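Local coordinates for alpha-catenin-like protein hmp-1 (Caenorhabditis elegans, PDB 5H5M) that binds beta-catenin and actin filaments at cadherin-based adherens junctions and is required for cell migration and cell shape changes during body enclosure and elongation, at residues 286-291 and 316-321; 74-79 and 91-96; 177-182 and 229-234. All blocks are in the same frame, centred on the assembly; numbering follows the deposited sequence.

All three contacts are helix-helix pairs in the all-helical M domain of this vinculin/alpha-catenin family protein, and they follow one another along the chain without overlap in the order contact 2, contact 3, contact 1. Contacts 1 and 3 are buried, with centres 24 Å apart, and they touch directly: Arg289 NH2 of contact 1 forms a salt bridge with Asp232 OD1 of contact 3 at 3.0 Å. Contact 2 lies remote at the surface, its centre 48 Å from that of contact 1, on the opposite side of the chain's centre, and 39 Å from that of contact 3. Its nearest atoms stay about 27 Å from contact 3.

Contact 1: 286-291 and 316-321; sequences RALRVC and ILKTQR
Cys291 and Leu317 meet across two helices of a four-helix bundle in the alpha-catenin M domain, formed here by helices 237-260, 276-300, 305-339 and 345-374. The thiol carries the contact: Cys291 SG lies 3.6 Å from Leu317 CD2 and equally 3.6 Å from Lys318 CB, so the sulfur rests on two consecutive residues of the facing helix. Leu317 gets there because CG stands anti to the backbone N (chi1 179°), which sends CD2 between the first helix's turns. There the methyl lies 3.6 Å from Ala287 O and 4.2 Å from Ala287 CB, while Val290 CG1 flanks it more loosely. At the margin, Leu288 CD2 approaches Lys318 CG at 4.3 Å, and the extended lysine chain runs on past Cys291 CB. No hydrogen bond crosses between 286-291 and 316-321; the contact is van der Waals packing, mostly apolar.

The segment axes come within 9.5 Å at 137° between their directions, a splayed antiparallel pair. Further out, helix 345-374 covers Leu317 through Ala365 and Ile369, and helix 237-260 covers Val290 through Leu241 and Ser244. Arg286, which does not touch 316-321, forms salt bridges with Asp251 and Asp121. From Leu317 to Arg321 the helix widens into a pi-type turn, marked by Arg321 N donating to Ile316 O at 2.9 Å.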
loop_
_atom_site.group_PDB
_atom_site.type_symbol
_atom_site.label_atom_id
_atom_site.label_comp_id
_atom_site.label_asym_id
_atom_site.label_seq_id
_atom_site.Cartn_x
_atom_site.Cartn_y
_atom_site.Cartn_z
ATOM N N ARG A 286 -5.492 5.533 7.244
ATOM C CA ARG A 286 -4.171 4.916 7.299
ATOM C C ARG A 286 -3.759 4.609 8.736
ATOM O O ARG A 286 -3.200 3.547 9.020
ATOM C CB ARG A 286 -3.124 5.820 6.646
ATOM C CG ARG A 286 -3.323 6.073 5.157
ATOM C CD ARG A 286 -2.089 6.742 4.566
ATOM N NE ARG A 286 -2.409 7.669 3.485
ATOM C CZ ARG A 286 -2.519 7.324 2.205
ATOM N NH1 ARG A 286 -2.346 6.061 1.834
ATOM N NH2 ARG A 286 -2.809 8.243 1.295
ATOM N N ALA A 287 -4.034 5.547 9.636
ATOM C CA ALA A 287 -3.700 5.389 11.045
ATOM C C ALA A 287 -4.424 4.194 11.649
ATOM O O ALA A 287 -3.848 3.437 12.432
ATOM C CB ALA A 287 -4.035 6.663 11.821
ATOM N N LEU A 288 -5.690 4.024 11.282
ATOM C CA LEU A 288 -6.479 2.914 11.799
ATOM C C LEU A 288 -6.011 1.585 11.205
ATOM O O LEU A 288 -6.059 0.546 11.870
ATOM C CB LEU A 288 -7.967 3.139 11.525
ATOM C CG LEU A 288 -8.622 4.198 12.419
ATOM C CD1 LEU A 288 -10.096 4.398 12.075
ATOM C CD2 LEU A 288 -8.456 3.829 13.887
ATOM N N ARG A 289 -5.555 1.619 9.956
ATOM C CA ARG A 289 -4.972 0.435 9.330
ATOM C C ARG A 289 -3.696 0.017 10.060
ATOM O O ARG A 289 -3.458 -1.171 10.280
ATOM C CB ARG A 289 -4.685 0.694 7.849
ATOM C CG ARG A 289 -5.901 0.541 6.955
ATOM C CD ARG A 289 -6.219 -0.935 6.719
ATOM N NE ARG A 289 -5.257 -1.545 5.802
ATOM C CZ ARG A 289 -4.837 -2.805 5.877
ATOM N NH1 ARG A 289 -5.283 -3.609 6.834
ATOM N NH2 ARG A 289 -3.958 -3.257 4.996
ATOM N N VAL A 290 -2.886 1.001 10.439
ATOM C CA VAL A 290 -1.682 0.759 11.227
ATOM C C VAL A 290 -2.033 0.073 12.550
ATOM O O VAL A 290 -1.365 -0.872 12.966
ATOM C CB VAL A 290 -0.917 2.075 11.508
ATOM C CG1 VAL A 290 0.090 1.898 12.647
ATOM C CG2 VAL A 290 -0.228 2.564 10.250
ATOM N N CYS A 291 -3.094 0.541 13.199
ATOM C CA CYS A 291 -3.562 -0.077 14.438
ATOM C C CYS A 291 -3.975 -1.531 14.225
ATOM O O CYS A 291 -3.591 -2.410 14.999
ATOM C CB CYS A 291 -4.733 0.713 15.032
ATOM S SG CYS A 291 -4.293 2.367 15.628
ATOM N N ILE A 316 -2.999 4.096 22.177
ATOM C CA ILE A 316 -2.903 5.548 22.266
ATOM C C ILE A 316 -3.303 6.204 20.947
ATOM O O ILE A 316 -4.078 7.162 20.924
ATOM C CB ILE A 316 -1.479 5.989 22.653
ATOM C CG1 ILE A 316 -1.158 5.540 24.080
ATOM C CG2 ILE A 316 -1.325 7.501 22.521
ATOM C CD1 ILE A 316 0.202 5.984 24.569
ATOM N N LEU A 317 -2.771 5.680 19.848
ATOM C CA LEU A 317 -3.137 6.152 18.521
ATOM C C LEU A 317 -4.630 5.971 18.272
ATOM O O LEU A 317 -5.328 6.918 17.913
ATOM C CB LEU A 317 -2.337 5.414 17.446
ATOM C CG LEU A 317 -2.651 5.803 15.999
ATOM C CD1 LEU A 317 -2.357 7.278 15.764
ATOM C CD2 LEU A 317 -1.874 4.928 15.015
ATOM N N LYS A 318 -5.115 4.753 18.488
ATOM C CA LYS A 318 -6.489 4.396 18.153
ATOM C C LYS A 318 -7.548 5.075 19.020
ATOM O O LYS A 318 -8.538 5.583 18.496
ATOM C CB LYS A 318 -6.673 2.879 18.235
ATOM C CG LYS A 318 -8.085 2.422 17.902
ATOM C CD LYS A 318 -8.113 0.980 17.434
ATOM C CE LYS A 318 -9.499 0.591 16.940
ATOM N NZ LYS A 318 -9.529 -0.812 16.441
ATOM N N THR A 319 -7.352 5.084 20.335
ATOM C CA THR A 319 -8.395 5.556 21.244
ATOM C C THR A 319 -8.225 7.012 21.683
ATOM O O THR A 319 -9.119 7.575 22.316
ATOM C CB THR A 319 -8.475 4.677 22.516
ATOM O OG1 THR A 319 -7.341 4.929 23.355
ATOM C CG2 THR A 319 -8.515 3.202 22.146
ATOM N N GLN A 320 -7.087 7.621 21.356
ATOM C CA GLN A 320 -6.852 9.016 21.734
ATOM C C GLN A 320 -6.477 9.910 20.553
ATOM O O GLN A 320 -7.208 10.845 20.221
ATOM C CB GLN A 320 -5.755 9.113 22.800
ATOM C CG GLN A 320 -6.121 8.520 24.151
ATOM C CD GLN A 320 -5.000 8.659 25.164
ATOM O OE1 GLN A 320 -3.935 9.191 24.855
ATOM N NE2 GLN A 320 -5.235 8.178 26.377
ATOM N N ARG A 321 -5.337 9.625 19.927
ATOM C CA ARG A 321 -4.774 10.511 18.909
ATOM C C ARG A 321 -5.685 10.678 17.690
ATOM O O ARG A 321 -5.840 11.787 17.177
ATOM C CB ARG A 321 -3.401 10.000 18.463
ATOM C CG ARG A 321 -2.375 9.912 19.590
ATOM C CD ARG A 321 -2.068 11.279 20.182
ATOM N NE ARG A 321 -1.163 11.199 21.325
ATOM C CZ ARG A 321 -1.557 11.270 22.594
ATOM N NH1 ARG A 321 -2.841 11.426 22.886
ATOM N NH2 ARG A 321 -0.668 11.189 23.576
#

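Contact 2: 74-79 and 91-96; sequences QELLTE and DDIPLG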
loop_
_atom_site.group_PDB
_atom_site.type_symbol
_atom_site.label_atom_id
_atom_site.label_comp_id
_atom_site.label_asym_id
_atom_site.label_seq_id
_atom_site.Cartn_x
_atom_site.Cartn_y
_atom_site.Cartn_z
ATOM N N GLN A 74 27.515 -6.764 -15.288
ATOM C CA GLN A 74 28.552 -6.692 -16.311
ATOM C C GLN A 74 29.950 -6.781 -15.705
ATOM O O GLN A 74 30.820 -7.462 -16.245
ATOM C CB GLN A 74 28.418 -5.403 -17.130
ATOM C CG GLN A 74 27.225 -5.399 -18.077
ATOM C CD GLN A 74 27.249 -6.572 -19.043
ATOM O OE1 GLN A 74 28.244 -6.806 -19.732
ATOM N NE2 GLN A 74 26.153 -7.323 -19.089
ATOM N N GLU A 75 30.158 -6.095 -14.584
ATOM C CA GLU A 75 31.454 -6.112 -13.907
ATOM C C GLU A 75 31.774 -7.502 -13.377
ATOM O O GLU A 75 32.908 -7.969 -13.502
ATOM C CB GLU A 75 31.487 -5.090 -12.768
ATOM C CG GLU A 75 31.380 -3.646 -13.236
ATOM C CD GLU A 75 31.226 -2.664 -12.090
ATOM O OE1 GLU A 75 31.189 -3.106 -10.922
ATOM O OE2 GLU A 75 31.139 -1.448 -12.361
ATOM N N LEU A 76 30.775 -8.158 -12.790
ATOM C CA LEU A 76 30.935 -9.522 -12.296
ATOM C C LEU A 76 31.297 -10.483 -13.426
ATOM O O LEU A 76 32.193 -11.315 -13.276
ATOM C CB LEU A 76 29.660 -9.997 -11.592
ATOM C CG LEU A 76 29.614 -11.468 -11.154
ATOM C CD1 LEU A 76 30.756 -11.807 -10.204
ATOM C CD2 LEU A 76 28.268 -11.801 -10.512
ATOM N N LEU A 77 30.601 -10.362 -14.553
ATOM C CA LEU A 77 30.859 -11.214 -15.715
ATOM C C LEU A 77 32.260 -10.976 -16.263
ATOM O O LEU A 77 32.906 -11.902 -16.760
ATOM C CB LEU A 77 29.818 -10.970 -16.812
ATOM C CG LEU A 77 28.376 -11.378 -16.502
ATOM C CD1 LEU A 77 27.452 -11.028 -17.663
ATOM C CD2 LEU A 77 28.296 -12.861 -16.174
ATOM N N THR A 78 32.722 -9.733 -16.175
ATOM C CA THR A 78 34.075 -9.387 -16.599
ATOM C C THR A 78 35.103 -10.099 -15.720
ATOM O O THR A 78 36.131 -10.565 -16.210
ATOM C CB THR A 78 34.317 -7.860 -16.551
ATOM O OG1 THR A 78 33.407 -7.203 -17.441
ATOM C CG2 THR A 78 35.738 -7.523 -16.963
ATOM N N GLU A 79 34.808 -10.197 -14.425
ATOM C CA GLU A 79 35.705 -10.859 -13.484
ATOM C C GLU A 79 35.679 -12.379 -13.637
ATOM O O GLU A 79 36.714 -13.036 -13.506
ATOM C CB GLU A 79 35.361 -10.476 -12.044
ATOM C CG GLU A 79 35.559 -8.999 -11.708
ATOM C CD GLU A 79 37.019 -8.574 -11.683
ATOM O OE1 GLU A 79 37.909 -9.429 -11.879
ATOM O OE2 GLU A 79 37.280 -7.373 -11.452
ATOM N N ASP A 91 39.820 -13.482 -5.506
ATOM C CA ASP A 91 39.397 -12.555 -4.463
ATOM C C ASP A 91 38.433 -11.502 -5.018
ATOM O O ASP A 91 37.713 -10.845 -4.265
ATOM C CB ASP A 91 40.614 -11.870 -3.829
ATOM C CG ASP A 91 41.724 -12.847 -3.487
ATOM O OD1 ASP A 91 41.448 -13.858 -2.803
ATOM O OD2 ASP A 91 42.875 -12.608 -3.913
ATOM N N ASP A 92 38.432 -11.339 -6.337
ATOM C CA ASP A 92 37.687 -10.261 -6.979
ATOM C C ASP A 92 36.274 -10.671 -7.364
ATOM O O ASP A 92 35.364 -9.842 -7.384
ATOM C CB ASP A 92 38.442 -9.772 -8.210
ATOM C CG ASP A 92 39.717 -9.046 -7.849
ATOM O OD1 ASP A 92 39.731 -8.366 -6.800
ATOM O OD2 ASP A 92 40.703 -9.157 -8.607
ATOM N N ILE A 93 36.093 -11.949 -7.675
ATOM C CA ILE A 93 34.767 -12.462 -8.001
ATOM C C ILE A 93 33.783 -12.355 -6.821
ATOM O O ILE A 93 32.666 -11.872 -7.015
ATOM C CB ILE A 93 34.843 -13.926 -8.503
ATOM C CG1 ILE A 93 35.436 -13.956 -9.915
ATOM C CG2 ILE A 93 33.463 -14.583 -8.484
ATOM C CD1 ILE A 93 35.521 -15.339 -10.524
ATOM N N PRO A 94 34.183 -12.781 -5.598
ATOM C CA PRO A 94 33.215 -12.645 -4.499
ATOM C C PRO A 94 32.828 -11.194 -4.208
ATOM O O PRO A 94 31.694 -10.941 -3.798
ATOM C CB PRO A 94 33.947 -13.265 -3.299
ATOM C CG PRO A 94 35.389 -13.254 -3.668
ATOM C CD PRO A 94 35.415 -13.457 -5.148
ATOM N N LEU A 95 33.752 -10.263 -4.423
ATOM C CA LEU A 95 33.449 -8.841 -4.287
ATOM C C LEU A 95 32.403 -8.415 -5.310
ATOM O O LEU A 95 31.511 -7.619 -5.007
ATOM C CB LEU A 95 34.713 -7.997 -4.446
ATOM C CG LEU A 95 35.696 -8.007 -3.275
ATOM C CD1 LEU A 95 37.038 -7.417 -3.693
ATOM C CD2 LEU A 95 35.115 -7.243 -2.093
ATOM N N GLY A 96 32.519 -8.952 -6.521
ATOM C CA GLY A 96 31.574 -8.665 -7.584
ATOM C C GLY A 96 30.202 -9.235 -7.280
ATOM O O GLY A 96 29.182 -8.590 -7.531
HETATM O O HOH W 1 40.658 -9.061 -11.289
#
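Leu76 lays its CD1 methyl over the backbone of the opposite helix, 3.7 Å from Ile93 O and 3.9 Å from Gly96 C. Gly96 offers no side chain there, and this lets the backbones close in, with Leu76 CA and Gly96 CA only 4.8 Å apart. The same methyl also brushes Ile93 CG2. Leu76 also meets Ile97 and Val100, further along helix 92-122, and Ile18 from a loop.

One turn on, the apolar side of the pair continues with Ile93, whose CG1 passes beside the Glu79 carbonyl and close to Glu79 CB; Pro22 and Ser83 also touch this isoleucine. The two segments belong to an antiparallel helical hairpin, helix 56-80 returning as helix 92-122, with their directions 163° apart. Segment 74-79 falls in a predicted coiled coil, and the close, nearly antiparallel approach is consistent with such pairing.

At the solvent side Glu79 bends at chi2 (-69°) and brings its carboxylate across Asp92, OE1 reaching 3.7 Å from Asp92 CB. The two carboxylate planes are turned 48° apart, with Glu79 OE1 and Asp92 OD2 separated by 4.3 Å. A water bridges the two carboxylates, donating to Glu79 OE1 at 2.8 Å and to Asp92 OD2 at 2.7 Å, which would offset part of the repulsion between like charges. A crystal neighbour touches Asp92 and could influence its pose. Within helix 56-80, Gln74 O is gripped from opposite faces of its plane by Thr78 N and by Thr78 OG1, the latter at 2.9 Å.

Contact 3: 177-182 and 229-234; sequences SVIQHT and TALDNI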
loop_
_atom_site.group_PDB
_atom_site.type_symbol
_atom_site.label_atom_id
_atom_site.label_comp_id
_atom_site.label_asym_id
_atom_site.label_seq_id
_atom_site.Cartn_x
_atom_site.Cartn_y
_atom_site.Cartn_z
ATOM N N SER A 177 -2.778 -17.787 -4.263
ATOM C CA SER A 177 -3.936 -18.482 -4.808
ATOM C C SER A 177 -5.237 -17.937 -4.221
ATOM O O SER A 177 -6.186 -17.661 -4.954
ATOM C CB SER A 177 -3.832 -19.981 -4.551
ATOM O OG SER A 177 -4.993 -20.645 -5.010
ATOM N N VAL A 178 -5.269 -17.777 -2.899
ATOM C CA VAL A 178 -6.442 -17.234 -2.220
ATOM C C VAL A 178 -6.710 -15.792 -2.651
ATOM O O VAL A 178 -7.850 -15.420 -2.929
ATOM C CB VAL A 178 -6.282 -17.290 -0.685
ATOM C CG1 VAL A 178 -7.349 -16.440 0.003
ATOM C CG2 VAL A 178 -6.339 -18.731 -0.198
ATOM N N ILE A 179 -5.651 -14.992 -2.718
ATOM C CA ILE A 179 -5.756 -13.596 -3.129
ATOM C C ILE A 179 -6.330 -13.449 -4.537
ATOM O O ILE A 179 -7.203 -12.611 -4.777
ATOM C CB ILE A 179 -4.380 -12.898 -3.063
ATOM C CG1 ILE A 179 -3.924 -12.776 -1.606
ATOM C CG2 ILE A 179 -4.435 -11.524 -3.727
ATOM C CD1 ILE A 179 -2.485 -12.359 -1.443
ATOM N N GLN A 180 -5.848 -14.269 -5.465
ATOM C CA GLN A 180 -6.299 -14.180 -6.848
ATOM C C GLN A 180 -7.752 -14.626 -7.004
ATOM O O GLN A 180 -8.519 -13.996 -7.735
ATOM C CB GLN A 180 -5.386 -14.995 -7.762
ATOM C CG GLN A 180 -4.034 -14.333 -7.978
ATOM C CD GLN A 180 -3.080 -15.175 -8.792
ATOM O OE1 GLN A 180 -3.148 -16.403 -8.780
ATOM N NE2 GLN A 180 -2.175 -14.513 -9.504
ATOM N N HIS A 181 -8.131 -15.705 -6.321
ATOM C CA HIS A 181 -9.515 -16.174 -6.357
ATOM C C HIS A 181 -10.463 -15.147 -5.740
ATOM O O HIS A 181 -11.533 -14.863 -6.287
ATOM C CB HIS A 181 -9.664 -17.514 -5.635
ATOM C CG HIS A 181 -9.035 -18.667 -6.358
ATOM N ND1 HIS A 181 -7.695 -18.973 -6.250
ATOM C CD2 HIS A 181 -9.564 -19.580 -7.204
ATOM C CE1 HIS A 181 -7.428 -20.032 -6.995
ATOM N NE2 HIS A 181 -8.543 -20.420 -7.586
ATOM N N THR A 182 -10.054 -14.586 -4.606
ATOM C CA THR A 182 -10.851 -13.589 -3.907
ATOM C C THR A 182 -11.004 -12.326 -4.748
ATOM O O THR A 182 -12.082 -11.736 -4.799
ATOM C CB THR A 182 -10.227 -13.234 -2.545
ATOM O OG1 THR A 182 -10.004 -14.434 -1.794
ATOM C CG2 THR A 182 -11.140 -12.302 -1.758
ATOM N N THR A 229 -6.897 -9.411 4.801
ATOM C CA THR A 229 -6.115 -10.286 5.658
ATOM C C THR A 229 -5.032 -10.999 4.852
ATOM O O THR A 229 -3.872 -11.053 5.262
ATOM C CB THR A 229 -6.995 -11.334 6.351
ATOM O OG1 THR A 229 -7.981 -10.671 7.149
ATOM C CG2 THR A 229 -6.147 -12.217 7.254
ATOM N N ALA A 230 -5.416 -11.540 3.700
ATOM C CA ALA A 230 -4.476 -12.275 2.861
ATOM C C ALA A 230 -3.320 -11.385 2.396
ATOM O O ALA A 230 -2.166 -11.817 2.390
ATOM C CB ALA A 230 -5.197 -12.881 1.673
ATOM N N LEU A 231 -3.630 -10.143 2.029
ATOM C CA LEU A 231 -2.617 -9.181 1.588
ATOM C C LEU A 231 -1.638 -8.786 2.691
ATOM O O LEU A 231 -0.444 -8.620 2.435
ATOM C CB LEU A 231 -3.281 -7.922 1.025
ATOM C CG LEU A 231 -3.817 -8.039 -0.401
ATOM C CD1 LEU A 231 -4.514 -6.759 -0.801
ATOM C CD2 LEU A 231 -2.694 -8.362 -1.374
ATOM N N ASP A 232 -2.140 -8.622 3.911
ATOM C CA ASP A 232 -1.274 -8.315 5.048
ATOM C C ASP A 232 -0.297 -9.463 5.302
ATOM O O ASP A 232 0.800 -9.254 5.812
ATOM C CB ASP A 232 -2.100 -8.036 6.313
ATOM C CG ASP A 232 -2.909 -6.750 6.216
ATOM O OD1 ASP A 232 -2.529 -5.862 5.422
ATOM O OD2 ASP A 232 -3.922 -6.622 6.940
ATOM N N ASN A 233 -0.703 -10.673 4.929
ATOM C CA ASN A 233 0.119 -11.861 5.138
ATOM C C ASN A 233 1.256 -12.016 4.129
ATOM O O ASN A 233 2.198 -12.767 4.374
ATOM C CB ASN A 233 -0.756 -13.114 5.116
ATOM C CG ASN A 233 -1.224 -13.514 6.497
ATOM O OD1 ASN A 233 -2.414 -13.462 6.804
ATOM N ND2 ASN A 233 -0.283 -13.915 7.344
ATOM N N ILE A 234 1.169 -11.323 2.997
ATOM C CA ILE A 234 2.262 -11.333 2.028
ATOM C C ILE A 234 2.963 -9.975 2.024
ATOM O O ILE A 234 3.670 -9.625 1.078
ATOM C CB ILE A 234 1.777 -11.677 0.601
ATOM C CG1 ILE A 234 0.836 -10.599 0.061
ATOM C CG2 ILE A 234 1.098 -13.042 0.574
ATOM C CD1 ILE A 234 0.668 -10.656 -1.449
#
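This is a buried helix-helix contact, apolar between side chains, that joins the start of helix 173-202 to the end of helix 207-233, at the end of their hairpin remote from the connecting turn. The segment axes approach to 9.7 Å, and their directions differ by 145°, so the helices run antiparallel but splay. Their backbones are nearest at Ile179 and Ala230, whose CA atoms are 6.3 Å apart, a separation that goes with the short side chain of Ala230.

Ile179 is the inserting side chain. Its CG1 presses on Ala230 CB at 3.5 Å. Beyond that, the chain ends meet tip to tip: Ile179 CD1 lies 3.6 Å from Ile234 CD1, and Leu231 CD2 closes in on the same methyl at 4.0 Å. Ile234 presents its end this way with CG1 between the backbone N and the carbonyl carbon (chi1 65°), a sterically costly setting. Ile179 thus touches Leu227, Ala230, Leu231 and Ile234, a spacing that resembles a knobs-into-holes socket, although Ile234 is already outside the regular helix. Val178 borders the contact more distantly, its CG1 4.5 Å from Ala230 CB.

No hydrogen bond joins the segments. Thr182 bonds within its own helix: OG1 donates to Val178 O at 2.6 Å from 39° above the carbonyl plane, while Thr182 N reaches that oxygen from the other face.

Asp232 links the pair to helix 276-300 through its salt bridge with Arg289. Helix 142-166 lies alongside both partners, contributing Ala163 against Ile179 and Ser166 against Leu231 and Ile234, while Phe123 from a loop packs on Leu231.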